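Local coordinates for protein uroporphyrinogen III synthase (Thermus thermophilus, PDB 1WCW) that probably acts as a uroporphyrinogen-III synthase, the enzyme that cyclises hydroxymethylbilane with inversion of the last pyrrole ring on the route to haem, at residues 93-98 against 112-117; 125-130 against 148-153; 131-136 against 154-159. All coordinates share one frame; numbering follows the deposited sequence.

Contact 1: residues 93-98 against 112-117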
ATOM      1  N   PHE A  93     -13.424   3.612 -19.292  1.00 11.28           N
ATOM      2  CA  PHE A  93     -12.102   4.241 -19.352  1.00 10.00           C
ATOM      3  C   PHE A  93     -11.427   3.675 -18.077  1.00  9.35           C
ATOM      4  O   PHE A  93     -11.959   3.843 -16.968  1.00 10.82           O
ATOM      5  CB  PHE A  93     -12.209   5.756 -19.284  1.00 10.86           C
ATOM      6  CG  PHE A  93     -10.924   6.471 -19.440  1.00  9.90           C
ATOM      7  CD1 PHE A  93     -10.301   6.548 -20.698  1.00 10.92           C
ATOM      8  CD2 PHE A  93     -10.320   7.051 -18.366  1.00 10.53           C
ATOM      9  CE1 PHE A  93      -9.059   7.236 -20.830  1.00 11.41           C
ATOM     10  CE2 PHE A  93      -9.064   7.721 -18.512  1.00 12.90           C
ATOM     11  CZ  PHE A  93      -8.450   7.801 -19.787  1.00 11.07           C
ATOM     12  N   ARG A  94     -10.283   3.057 -18.240  1.00  9.51           N
ATOM     13  CA  ARG A  94      -9.636   2.370 -17.129  1.00  9.21           C
ATOM     14  C   ARG A  94      -8.390   3.047 -16.689  1.00  9.07           C
ATOM     15  O   ARG A  94      -7.473   3.280 -17.507  1.00 10.16           O
ATOM     16  CB  ARG A  94      -9.342   0.946 -17.553  1.00 10.21           C
ATOM     17  CG  ARG A  94     -10.577   0.116 -17.908  1.00 10.59           C
ATOM     18  CD  ARG A  94     -10.202  -1.327 -18.325  1.00 12.40           C
ATOM     19  NE  ARG A  94      -9.357  -1.408 -19.497  1.00 13.13           N
ATOM     20  CZ  ARG A  94      -9.808  -1.298 -20.749  1.00 12.11           C
ATOM     21  NH1 ARG A  94      -8.901  -1.396 -21.741  1.00 15.49           N
ATOM     22  NH2 ARG A  94     -11.106  -1.091 -21.003  1.00 13.96           N
ATOM     23  N   LEU A  95      -8.300   3.359 -15.403  1.00 10.42           N
ATOM     24  CA  LEU A  95      -7.116   3.940 -14.804  1.00  9.39           C
ATOM     25  C   LEU A  95      -6.489   3.054 -13.771  1.00 10.72           C
ATOM     26  O   LEU A  95      -7.226   2.381 -12.998  1.00 13.12           O
ATOM     27  CB  LEU A  95      -7.449   5.226 -14.104  1.00 13.91           C
ATOM     28  CG  LEU A  95      -7.873   6.370 -14.992  1.00 15.03           C
ATOM     29  CD1 LEU A  95      -8.336   7.523 -14.159  1.00 19.84           C
ATOM     30  CD2 LEU A  95      -6.699   6.815 -15.938  1.00 17.50           C
ATOM     31  N   ALA A  96      -5.177   2.984 -13.716  1.00  9.63           N
ATOM     32  CA  ALA A  96      -4.510   2.220 -12.631  1.00  9.19           C
ATOM     33  C   ALA A  96      -3.664   3.207 -11.875  1.00  9.93           C
ATOM     34  O   ALA A  96      -2.959   4.035 -12.445  1.00 10.88           O
ATOM     35  CB  ALA A  96      -3.693   1.152 -13.227  1.00 10.38           C
ATOM     36  N   ARG A  97      -3.732   3.158 -10.551  1.00  8.73           N
ATOM     37  CA  ARG A  97      -2.950   4.080  -9.742  1.00  8.93           C
ATOM     38  C   ARG A  97      -1.451   3.856  -9.946  1.00 10.65           C
ATOM     39  O   ARG A  97      -0.703   4.838  -9.940  1.00 11.52           O
ATOM     40  CB  ARG A  97      -3.301   3.901  -8.257  1.00  9.29           C
ATOM     41  CG  ARG A  97      -2.578   4.889  -7.349  1.00 11.75           C
ATOM     42  CD  ARG A  97      -2.951   4.667  -5.867  1.00 13.49           C
ATOM     43  NE  ARG A  97      -2.622   3.346  -5.377  1.00 13.37           N
ATOM     44  CZ  ARG A  97      -2.790   2.945  -4.110  1.00 14.80           C
ATOM     45  NH1 ARG A  97      -3.252   3.781  -3.212  1.00 15.49           N
ATOM     46  NH2 ARG A  97      -2.535   1.684  -3.828  1.00 17.79           N
ATOM     47  N   GLY A  98      -1.022   2.623 -10.157  1.00 10.47           N
ATOM     48  CA  GLY A  98       0.405   2.339 -10.292  1.00 13.18           C
ATOM     49  C   GLY A  98       0.617   1.060 -11.058  1.00 14.26           C
ATOM     50  O   GLY A  98      -0.337   0.441 -11.527  1.00 12.75           O
ATOM     51  N   PRO A 112      -4.940  -0.856 -18.787  1.00 12.66           N
ATOM     52  CA  PRO A 112      -5.379   0.502 -18.472  1.00 11.23           C
ATOM     53  C   PRO A 112      -5.100   1.488 -19.578  1.00 11.19           C
ATOM     54  O   PRO A 112      -4.133   1.356 -20.318  1.00 13.08           O
ATOM     55  CB  PRO A 112      -4.581   0.848 -17.199  1.00 11.39           C
ATOM     56  CG  PRO A 112      -3.308   0.041 -17.365  1.00 13.69           C
ATOM     57  CD  PRO A 112      -3.736  -1.272 -18.004  1.00 12.53           C
ATOM     58  N   HIS A 113      -5.934   2.513 -19.654  1.00  9.81           N
ATOM     59  CA  HIS A 113      -5.701   3.611 -20.593  1.00  9.69           C
ATOM     60  C   HIS A 113      -4.680   4.559 -20.064  1.00 12.04           C
ATOM     61  O   HIS A 113      -4.041   5.249 -20.880  1.00 13.08           O
ATOM     62  CB  HIS A 113      -7.014   4.329 -20.890  1.00 10.27           C
ATOM     63  CG  HIS A 113      -8.050   3.431 -21.474  1.00 10.11           C
ATOM     64  ND1 HIS A 113      -8.104   2.952 -22.783  1.00 14.08           N
ATOM     65  CD2 HIS A 113      -9.134   2.913 -20.844  1.00 10.32           C
ATOM     66  CE1 HIS A 113      -9.198   2.204 -22.929  1.00  7.93           C
ATOM     67  NE2 HIS A 113      -9.826   2.166 -21.749  1.00 14.64           N
ATOM     68  N   ALA A 114      -4.510   4.713 -18.755  1.00 12.19           N
ATOM     69  CA  ALA A 114      -3.480   5.551 -18.198  1.00 12.76           C
ATOM     70  C   ALA A 114      -3.146   4.968 -16.825  1.00 12.55           C
ATOM     71  O   ALA A 114      -3.944   4.271 -16.199  1.00 11.29           O
ATOM     72  CB  ALA A 114      -3.925   6.968 -18.101  1.00 15.82           C
ATOM     73  N   VAL A 115      -1.925   5.257 -16.398  1.00 10.66           N
ATOM     74  CA  VAL A 115      -1.334   4.705 -15.172  1.00 11.26           C
ATOM     75  C   VAL A 115      -0.587   5.793 -14.465  1.00 10.14           C
ATOM     76  O   VAL A 115       0.193   6.574 -15.083  1.00 12.43           O
ATOM     77  CB  VAL A 115      -0.314   3.577 -15.492  1.00 12.29           C
ATOM     78  CG1 VAL A 115       0.187   2.941 -14.231  1.00 14.40           C
ATOM     79  CG2 VAL A 115      -0.967   2.555 -16.377  1.00 14.70           C
ATOM     80  N   GLY A 116      -0.801   5.868 -13.158  1.00 11.09           N
ATOM     81  CA  GLY A 116      -0.155   6.864 -12.312  1.00 11.06           C
ATOM     82  C   GLY A 116       1.182   6.341 -11.835  1.00 10.40           C
ATOM     83  O   GLY A 116       1.768   5.401 -12.412  1.00 14.54           O
ATOM     84  N   ASP A 117       1.646   6.963 -10.743  1.00 14.56           N
ATOM     85  CA  ASP A 117       2.961   6.627 -10.202  1.00 13.82           C
ATOM     86  C   ASP A 117       2.858   5.989  -8.822  1.00 14.44           C
ATOM     87  O   ASP A 117       3.852   5.971  -8.026  1.00 18.82           O
ATOM     88  CB  ASP A 117       3.892   7.857 -10.185  1.00 18.22           C
ATOM     89  CG  ASP A 117       3.554   8.842  -9.105  1.00 23.99           C
ATOM     90  OD1 ASP A 117       2.691   8.524  -8.248  1.00 24.12           O
ATOM     91  OD2 ASP A 117       4.158   9.963  -9.076  1.00 36.70           O
TER

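Contact 2: residues 125-130 against 148-153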
ATOM      1  N   PRO A 125      -4.117  14.466 -13.210  1.00 14.80           N
ATOM      2  CA  PRO A 125      -4.141  14.818 -14.657  1.00 14.99           C
ATOM      3  C   PRO A 125      -4.695  13.764 -15.547  1.00 17.02           C
ATOM      4  O   PRO A 125      -4.965  13.981 -16.758  1.00 17.53           O
ATOM      5  CB  PRO A 125      -2.686  15.141 -14.957  1.00 17.15           C
ATOM      6  CG  PRO A 125      -1.917  14.218 -14.010  1.00 21.37           C
ATOM      7  CD  PRO A 125      -2.721  14.313 -12.710  1.00 16.49           C
ATOM      8  N   LEU A 126      -4.918  12.581 -14.977  1.00 15.54           N
ATOM      9  CA  LEU A 126      -5.447  11.457 -15.723  1.00 15.53           C
ATOM     10  C   LEU A 126      -6.925  11.288 -15.435  1.00 14.51           C
ATOM     11  O   LEU A 126      -7.505  10.337 -16.014  1.00 18.86           O
ATOM     12  CB  LEU A 126      -4.674  10.177 -15.311  1.00 14.91           C
ATOM     13  CG  LEU A 126      -3.162  10.274 -15.339  1.00 14.16           C
ATOM     14  CD1 LEU A 126      -2.579   8.864 -14.952  1.00 16.38           C
ATOM     15  CD2 LEU A 126      -2.615  10.635 -16.740  1.00 16.70           C
ATOM     16  N   LEU A 127      -7.531  12.088 -14.528  1.00 13.81           N
ATOM     17  CA  LEU A 127      -8.942  11.920 -14.210  1.00 15.93           C
ATOM     18  C   LEU A 127      -9.672  12.848 -15.124  1.00 13.58           C
ATOM     19  O   LEU A 127      -9.621  14.087 -14.946  1.00 16.07           O
ATOM     20  CB  LEU A 127      -9.302  12.306 -12.758  1.00 17.35           C
ATOM     21  CG  LEU A 127      -8.738  11.499 -11.604  1.00 20.48           C
ATOM     22  CD1 LEU A 127      -9.202  12.127 -10.283  1.00 23.29           C
ATOM     23  CD2 LEU A 127      -9.144  10.073 -11.728  1.00 16.95           C
ATOM     24  N   PRO A 128     -10.429  12.285 -16.043  1.00 15.10           N
ATOM     25  CA  PRO A 128     -11.142  13.161 -16.995  1.00 16.42           C
ATOM     26  C   PRO A 128     -12.432  13.763 -16.513  1.00 15.02           C
ATOM     27  O   PRO A 128     -13.194  13.126 -15.748  1.00 18.94           O
ATOM     28  CB  PRO A 128     -11.400  12.245 -18.200  1.00 18.05           C
ATOM     29  CG  PRO A 128     -10.475  11.000 -17.971  1.00 22.10           C
ATOM     30  CD  PRO A 128     -10.453  10.873 -16.457  1.00 15.87           C
ATOM     31  N   GLN A 129     -12.687  15.006 -16.910  1.00 15.69           N
ATOM     32  CA  GLN A 129     -13.930  15.649 -16.622  1.00 16.25           C
ATOM     33  C   GLN A 129     -14.931  14.792 -17.388  1.00 17.65           C
ATOM     34  O   GLN A 129     -14.806  14.561 -18.624  1.00 20.92           O
ATOM     35  CB  GLN A 129     -13.867  17.058 -17.138  1.00 16.94           C
ATOM     36  CG  GLN A 129     -15.065  17.791 -16.627  1.00 27.95           C
ATOM     37  CD  GLN A 129     -14.983  18.197 -15.111  1.00 26.31           C
ATOM     38  OE1 GLN A 129     -16.060  18.194 -14.456  1.00 40.83           O
ATOM     39  NE2 GLN A 129     -13.823  18.589 -14.591  1.00 24.94           N
ATOM     40  N   GLY A 130     -15.976  14.341 -16.706  1.00 18.15           N
ATOM     41  CA  GLY A 130     -16.921  13.448 -17.343  1.00 17.91           C
ATOM     42  C   GLY A 130     -18.328  13.511 -16.771  1.00 17.22           C
ATOM     43  O   GLY A 130     -18.695  14.492 -16.104  1.00 21.12           O
ATOM     44  N   ASN A 148     -12.892  12.750  -3.669  1.00 14.60           N
ATOM     45  CA  ASN A 148     -13.346  14.089  -3.885  1.00 17.30           C
ATOM     46  C   ASN A 148     -13.037  14.523  -5.323  1.00 15.81           C
ATOM     47  O   ASN A 148     -13.883  15.186  -5.980  1.00 16.53           O
ATOM     48  CB  ASN A 148     -12.694  15.014  -2.858  1.00 22.71           C
ATOM     49  CG  ASN A 148     -13.334  14.880  -1.500  1.00 35.28           C
ATOM     50  OD1 ASN A 148     -14.541  15.056  -1.368  1.00 43.03           O
ATOM     51  ND2 ASN A 148     -12.542  14.566  -0.486  1.00 38.78           N
ATOM     52  N   ALA A 149     -11.845  14.181  -5.837  1.00 14.69           N
ATOM     53  CA  ALA A 149     -11.556  14.558  -7.230  1.00 13.68           C
ATOM     54  C   ALA A 149     -12.534  13.892  -8.223  1.00 14.47           C
ATOM     55  O   ALA A 149     -12.986  14.538  -9.178  1.00 12.42           O
ATOM     56  CB  ALA A 149     -10.157  14.192  -7.574  1.00 13.66           C
ATOM     57  N   LEU A 150     -12.929  12.622  -8.028  1.00 12.54           N
ATOM     58  CA  LEU A 150     -13.856  11.989  -8.948  1.00 13.49           C
ATOM     59  C   LEU A 150     -15.163  12.758  -8.935  1.00 12.19           C
ATOM     60  O   LEU A 150     -15.767  12.960 -10.012  1.00 14.16           O
ATOM     61  CB  LEU A 150     -14.105  10.537  -8.553  1.00 16.03           C
ATOM     62  CG  LEU A 150     -12.929   9.634  -8.915  1.00 13.34           C
ATOM     63  CD1 LEU A 150     -13.143   8.322  -8.199  1.00 14.98           C
ATOM     64  CD2 LEU A 150     -12.792   9.481 -10.431  1.00 14.14           C
ATOM     65  N   ALA A 151     -15.611  13.187  -7.754  1.00 15.88           N
ATOM     66  CA  ALA A 151     -16.876  13.946  -7.689  1.00 16.80           C
ATOM     67  C   ALA A 151     -16.722  15.294  -8.372  1.00 19.84           C
ATOM     68  O   ALA A 151     -17.624  15.712  -9.137  1.00 17.90           O
ATOM     69  CB  ALA A 151     -17.294  14.131  -6.208  1.00 18.91           C
ATOM     70  N   GLU A 152     -15.590  15.961  -8.161  1.00 17.75           N
ATOM     71  CA  GLU A 152     -15.340  17.260  -8.818  1.00 19.85           C
ATOM     72  C   GLU A 152     -15.331  17.105 -10.339  1.00 21.62           C
ATOM     73  O   GLU A 152     -15.761  18.012 -11.087  1.00 20.26           O
ATOM     74  CB  GLU A 152     -14.022  17.872  -8.332  1.00 23.80           C
ATOM     75  CG  GLU A 152     -14.075  18.433  -6.931  1.00 30.44           C
ATOM     76  CD  GLU A 152     -12.724  19.027  -6.500  1.00 42.88           C
ATOM     77  OE1 GLU A 152     -11.684  18.308  -6.520  1.00 46.86           O
ATOM     78  OE2 GLU A 152     -12.694  20.226  -6.140  1.00 49.99           O
ATOM     79  N   ARG A 153     -14.837  15.973 -10.818  1.00 15.55           N
ATOM     80  CA  ARG A 153     -14.792  15.709 -12.249  1.00 14.67           C
ATOM     81  C   ARG A 153     -16.140  15.329 -12.857  1.00 16.98           C
ATOM     82  O   ARG A 153     -16.219  15.092 -14.065  1.00 21.12           O
ATOM     83  CB  ARG A 153     -13.780  14.573 -12.517  1.00 16.86           C
ATOM     84  CG  ARG A 153     -12.347  14.918 -12.286  1.00 17.65           C
ATOM     85  CD  ARG A 153     -11.812  16.007 -13.203  1.00 14.91           C
ATOM     86  NE  ARG A 153     -10.359  15.941 -13.142  1.00 20.73           N
ATOM     87  CZ  ARG A 153      -9.652  16.512 -12.177  1.00 25.01           C
ATOM     88  NH1 ARG A 153     -10.275  17.212 -11.238  1.00 29.54           N
ATOM     89  NH2 ARG A 153      -8.357  16.281 -12.061  1.00 22.16           N
TER

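Contact 3: residues 131-136 against 154-159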
ATOM      1  N   ARG A 131     -19.127  12.507 -17.100  1.00 19.49           N
ATOM      2  CA  ARG A 131     -20.505  12.369 -16.725  1.00 25.31           C
ATOM      3  C   ARG A 131     -20.667  10.871 -16.356  1.00 25.08           C
ATOM      4  O   ARG A 131     -20.001   9.999 -16.916  1.00 32.83           O
ATOM      5  CB  ARG A 131     -21.408  12.661 -17.976  1.00 24.85           C
ATOM      6  CG  ARG A 131     -21.054  13.915 -18.843  1.00 31.58           C
ATOM      7  CD  ARG A 131     -21.026  13.720 -20.417  1.00 28.04           C
ATOM      8  NE  ARG A 131     -22.302  13.320 -21.023  1.00 28.20           N
ATOM      9  CZ  ARG A 131     -22.414  12.665 -22.180  1.00 34.11           C
ATOM     10  NH1 ARG A 131     -23.611  12.336 -22.654  1.00 38.53           N
ATOM     11  NH2 ARG A 131     -21.338  12.341 -22.884  1.00 24.40           N
ATOM     12  N   GLY A 132     -21.550  10.552 -15.457  1.00 26.71           N
ATOM     13  CA  GLY A 132     -21.743   9.157 -15.241  1.00 19.09           C
ATOM     14  C   GLY A 132     -21.233   8.669 -13.913  1.00 16.06           C
ATOM     15  O   GLY A 132     -21.149   9.377 -12.918  1.00 17.52           O
ATOM     16  N   VAL A 133     -20.809   7.420 -13.973  1.00 15.43           N
ATOM     17  CA  VAL A 133     -20.372   6.661 -12.791  1.00 15.19           C
ATOM     18  C   VAL A 133     -18.918   6.236 -12.871  1.00 10.84           C
ATOM     19  O   VAL A 133     -18.500   5.776 -13.937  1.00 12.22           O
ATOM     20  CB  VAL A 133     -21.231   5.406 -12.643  1.00 17.95           C
ATOM     21  CG1 VAL A 133     -20.770   4.637 -11.422  1.00 17.93           C
ATOM     22  CG2 VAL A 133     -22.680   5.826 -12.533  1.00 24.90           C
ATOM     23  N   ALA A 134     -18.230   6.456 -11.781  1.00 11.47           N
ATOM     24  CA  ALA A 134     -16.818   6.048 -11.647  1.00 10.04           C
ATOM     25  C   ALA A 134     -16.742   4.994 -10.551  1.00 11.03           C
ATOM     26  O   ALA A 134     -17.008   5.258  -9.375  1.00 13.42           O
ATOM     27  CB  ALA A 134     -15.916   7.249 -11.276  1.00 12.09           C
ATOM     28  N   ALA A 135     -16.298   3.814 -10.920  1.00  9.77           N
ATOM     29  CA  ALA A 135     -16.115   2.714  -9.979  1.00  8.88           C
ATOM     30  C   ALA A 135     -14.705   2.828  -9.438  1.00  9.68           C
ATOM     31  O   ALA A 135     -13.740   2.983 -10.218  1.00 12.66           O
ATOM     32  CB  ALA A 135     -16.264   1.404 -10.705  1.00 11.65           C
ATOM     33  N   LEU A 136     -14.558   2.817  -8.129  1.00  9.20           N
ATOM     34  CA  LEU A 136     -13.268   2.984  -7.485  1.00  8.52           C
ATOM     35  C   LEU A 136     -12.993   1.749  -6.642  1.00  8.30           C
ATOM     36  O   LEU A 136     -13.749   1.465  -5.678  1.00  9.77           O
ATOM     37  CB  LEU A 136     -13.320   4.267  -6.624  1.00 10.37           C
ATOM     38  CG  LEU A 136     -12.132   4.475  -5.716  1.00 11.08           C
ATOM     39  CD1 LEU A 136     -10.847   4.634  -6.466  1.00 13.49           C
ATOM     40  CD2 LEU A 136     -12.384   5.710  -4.943  1.00 11.87           C
ATOM     41  N   GLY A 154     -17.191  15.202 -12.045  1.00 14.19           N
ATOM     42  CA  GLY A 154     -18.526  14.963 -12.581  1.00 16.39           C
ATOM     43  C   GLY A 154     -19.149  13.588 -12.369  1.00 14.32           C
ATOM     44  O   GLY A 154     -20.275  13.311 -12.784  1.00 16.53           O
ATOM     45  N   TYR A 155     -18.445  12.681 -11.670  1.00 14.66           N
ATOM     46  CA  TYR A 155     -18.955  11.344 -11.501  1.00 12.91           C
ATOM     47  C   TYR A 155     -19.601  11.047 -10.153  1.00 13.23           C
ATOM     48  O   TYR A 155     -19.235  11.601  -9.124  1.00 16.41           O
ATOM     49  CB  TYR A 155     -17.776  10.334 -11.620  1.00 12.98           C
ATOM     50  CG  TYR A 155     -17.014  10.445 -12.912  1.00 10.22           C
ATOM     51  CD1 TYR A 155     -15.819  11.158 -12.959  1.00 13.38           C
ATOM     52  CD2 TYR A 155     -17.489   9.870 -14.059  1.00 13.19           C
ATOM     53  CE1 TYR A 155     -15.109  11.291 -14.139  1.00 15.03           C
ATOM     54  CE2 TYR A 155     -16.804   9.994 -15.266  1.00 16.04           C
ATOM     55  CZ  TYR A 155     -15.607  10.723 -15.280  1.00 13.05           C
ATOM     56  OH  TYR A 155     -14.936  10.872 -16.493  1.00 19.15           O
ATOM     57  N   ARG A 156     -20.533  10.123 -10.238  1.00 15.76           N
ATOM     58  CA  ARG A 156     -21.050   9.505  -9.031  1.00 14.33           C
ATOM     59  C   ARG A 156     -20.015   8.356  -8.704  1.00 13.30           C
ATOM     60  O   ARG A 156     -19.715   7.543  -9.617  1.00 16.00           O
ATOM     61  CB  ARG A 156     -22.389   8.863  -9.264  1.00 16.87           C
ATOM     62  CG  ARG A 156     -22.958   8.150  -8.020  1.00 23.66           C
ATOM     63  CD  ARG A 156     -24.386   7.607  -8.294  1.00 32.95           C
ATOM     64  NE  ARG A 156     -24.412   6.673  -9.426  1.00 43.96           N
ATOM     65  CZ  ARG A 156     -25.502   6.164 -10.003  1.00 44.48           C
ATOM     66  NH1 ARG A 156     -25.377   5.312 -11.020  1.00 47.06           N
ATOM     67  NH2 ARG A 156     -26.718   6.502  -9.584  1.00 53.65           N
ATOM     68  N   VAL A 157     -19.565   8.270  -7.476  1.00 12.31           N
ATOM     69  CA  VAL A 157     -18.561   7.244  -7.102  1.00 11.99           C
ATOM     70  C   VAL A 157     -19.226   5.943  -6.670  1.00 13.01           C
ATOM     71  O   VAL A 157     -20.157   5.972  -5.840  1.00 17.94           O
ATOM     72  CB  VAL A 157     -17.621   7.742  -6.006  1.00 16.92           C
ATOM     73  CG1 VAL A 157     -16.628   6.618  -5.584  1.00 15.19           C
ATOM     74  CG2 VAL A 157     -16.811   8.923  -6.540  1.00 19.59           C
ATOM     75  N   LEU A 158     -18.788   4.808  -7.250  1.00 12.42           N
ATOM     76  CA  LEU A 158     -19.290   3.466  -6.882  1.00 12.52           C
ATOM     77  C   LEU A 158     -18.076   2.792  -6.219  1.00 12.64           C
ATOM     78  O   LEU A 158     -17.168   2.372  -6.887  1.00 12.08           O
ATOM     79  CB  LEU A 158     -19.751   2.762  -8.149  1.00 11.88           C
ATOM     80  CG  LEU A 158     -20.039   1.258  -7.961  1.00 15.10           C
ATOM     81  CD1 LEU A 158     -21.280   1.062  -7.061  1.00 22.32           C
ATOM     82  CD2 LEU A 158     -20.256   0.667  -9.299  1.00 16.01           C
ATOM     83  N   PRO A 159     -18.030   2.727  -4.888  1.00 11.17           N
ATOM     84  CA  PRO A 159     -16.894   2.122  -4.225  1.00 11.16           C
ATOM     85  C   PRO A 159     -16.966   0.597  -4.305  1.00 10.51           C
ATOM     86  O   PRO A 159     -18.067   0.034  -4.155  1.00 12.85           O
ATOM     87  CB  PRO A 159     -17.027   2.638  -2.794  1.00 15.41           C
ATOM     88  CG  PRO A 159     -18.539   2.733  -2.634  1.00 18.52           C
ATOM     89  CD  PRO A 159     -19.052   3.228  -3.926  1.00 17.12           C
TER
HETATM   90  O   HOH W   1     -22.486  11.871 -12.530  1.00 31.14           O

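Contact 1: residues 93-98 against 112-117
Phe93 and His113 meet through different first torsions: CG of Phe93 lies anti to its backbone N (chi1 -176°), whereas CG of His113 lies anti to its carbonyl carbon (chi1 -59°). The two rings end up nearly parallel, planes 6° apart, but slid so far that they barely overlap, with centroids 5.1 Å from each other. The closest approach is at an aliphatic carbon, His113 CB, 3.6 Å from Phe93 CE1. Beyond the histidine lies the guanidinium of Arg94, its chain bent at chi3. NE2 of His113 stands over one face of that group, toward its rim, 3.6 Å from Arg94 CZ, with the two planes inclined to each other. No side-chain hydrogen bond joins the imidazole and the guanidinium: the latter spends its N-H groups on carbonyls, NH1 on Pro111 O and NH2 on Leu89 O, which fixes its rotation, while His113 NE2 has a weak hydrogen bond with Ala92 O.

Backbone bonds set the register. His113 N donates to Arg94 O (2.8 Å); Ala96 N donates to Ala114 O (3.1 Å), and Gly116 N returns a bond to Ala96 O (2.9 Å). Leu95 and Ala114 share one face of the sheet, where Leu95 CD2 lies 3.5 Å from Ala114 CB; Leu126 and Leu127 of the following loop pack there. Ala96 and Val115 occupy the other face, where Ala96 CB meets Pro112 CB at 4.1 Å and helix 99-107 covers Ala96 and Pro112. Bridges Leu95-Ala114 and Ala96-Val115 are parallel, and Gly98 is the N-cap of the helix that links the strands. Strand 93-96, helix 99-107 and strand 114-115 thus form a beta-alpha-beta crossover, with 114-115 as an outermost strand of its mixed sheet.

Contact 2: residues 125-130 against 148-153
The C-terminal end of helix 144-152 meets the loop that leads into strand 132-137, and Leu127 and Arg153 carry most of the joint. Leu127 sends its two methyls to different helix residues: CD1 sits 3.5 Å from Ala149 CB, and CD2 lies 3.9 Å from Leu150 CD2, the two leucine side chains crossing at about a right angle. Leu127 also packs on Leu64 and Leu95 of neighbouring strands, which makes it a buried wedge between helix and sheet.

Arg153 covers the polar backbone beside this wedge. A bend at chi2 (-63°) turns its chain toward the loop and brings NE within 2.7 Å of Leu127 O, with an N-H...O angle of 154°. The carbonyl oxygen lies in the guanidinium plane, at its edge, but NE stands 36° above the carbonyl plane and is not on a lone pair. NE also lies against Leu127 CB, at 3.8 Å. NH2 of the same group bonds to Leu124 O, so one guanidinium grips two backbone carbonyls. Its aliphatic part is used as well, Arg153 CB resting 3.6 Å from Pro128 O. This helix belongs to the beta-alpha-beta unit that runs from strand 132-137 to strand 155-167, and the loop precedes the first of those strands. Replacing Arg153 with an alanine would probably leave the carbonyls of Leu127 and Leu124 without this donor and open a gap beside Leu127 CB.

The backbone of Arg153 supplies a further tie: Gly130 N donates to Arg153 O over 2.8 Å. Arg153 N itself bonds back to Ala149 O (2.9 Å), so the residue whose carbonyl receives the loop is still anchored in the last helical turn. Gln129 CA also approaches Arg153 O, in a CA-H...O contact of 3.5 Å.

Contact 3: residues 131-136 against 154-159
Val133 and Arg156 lie side by side and point the same way from adjacent parallel strands. Arg156 starts extended, with CG anti to the backbone N (chi1 178°), and bends only at chi3; this lays the guanidinium beside Val133, whose CG2 sits at its edge, near its plane. The other valine methyl, CG1, faces the next residue on that face, lying 3.9 Å from Leu158 CB. Leu158 and Ala135 complete this side and pack against helix 50-57.

On the opposite face Tyr155 takes the other choice: CG is anti to the carbonyl carbon (chi1 -56°), which leads the ring back along the neighbouring strand toward Arg131 and Gly132. Its CB packs 3.6 Å from Ala134 CB, and its CE2 comes 3.6 Å from Arg131 O, while the hydroxyl bonds to Pro128 O. Further along, Leu136 CB approaches Val157 CG1 at 4.2 Å, under helix 144-152.

The main chains are joined by a ladder of four bonds, beginning with Arg156 N to Gly132 O (2.8 Å) and Ala134 N to Arg156 O, and continuing through Leu158 N to Ala134 O and Leu136 N to Leu158 O. Gly132 O takes a second donor, a water at 2.9 Å that also donates to Gly154 O (2.7 Å). Gly154, just past helix 144-152, completes a Schellman motif, and that water bridges its carbonyl to the one of Gly132. The chemistry implies backbone bonding for register and apolar side chains for helix packing, with the Arg156 guanidinium presenting its edge to the Val133 methyl CG2.

Overall arrangement
Along the chain, contact 1 closes before contact 2 opens, whereas contacts 2 and 3 interlace, their segments alternating. All three lie on the same side of the chain's centre. Contacts 1 and 3 are parts of one mixed sheet, their centres 15 Å apart and their nearest atoms about 6 Å apart; strand 62-65 runs between strands 93-96 and 132-137. Contact 2 bridges them, 13 Å from contact 1 and 9 Å from contact 3 between centres. Its loop lays Leu126, Leu127 and Pro128 on Leu95 and Phe93, while its helix is the connection between the two strands of contact 3. Consecutive beta-alpha-beta units are thereby joined into one alpha/beta domain.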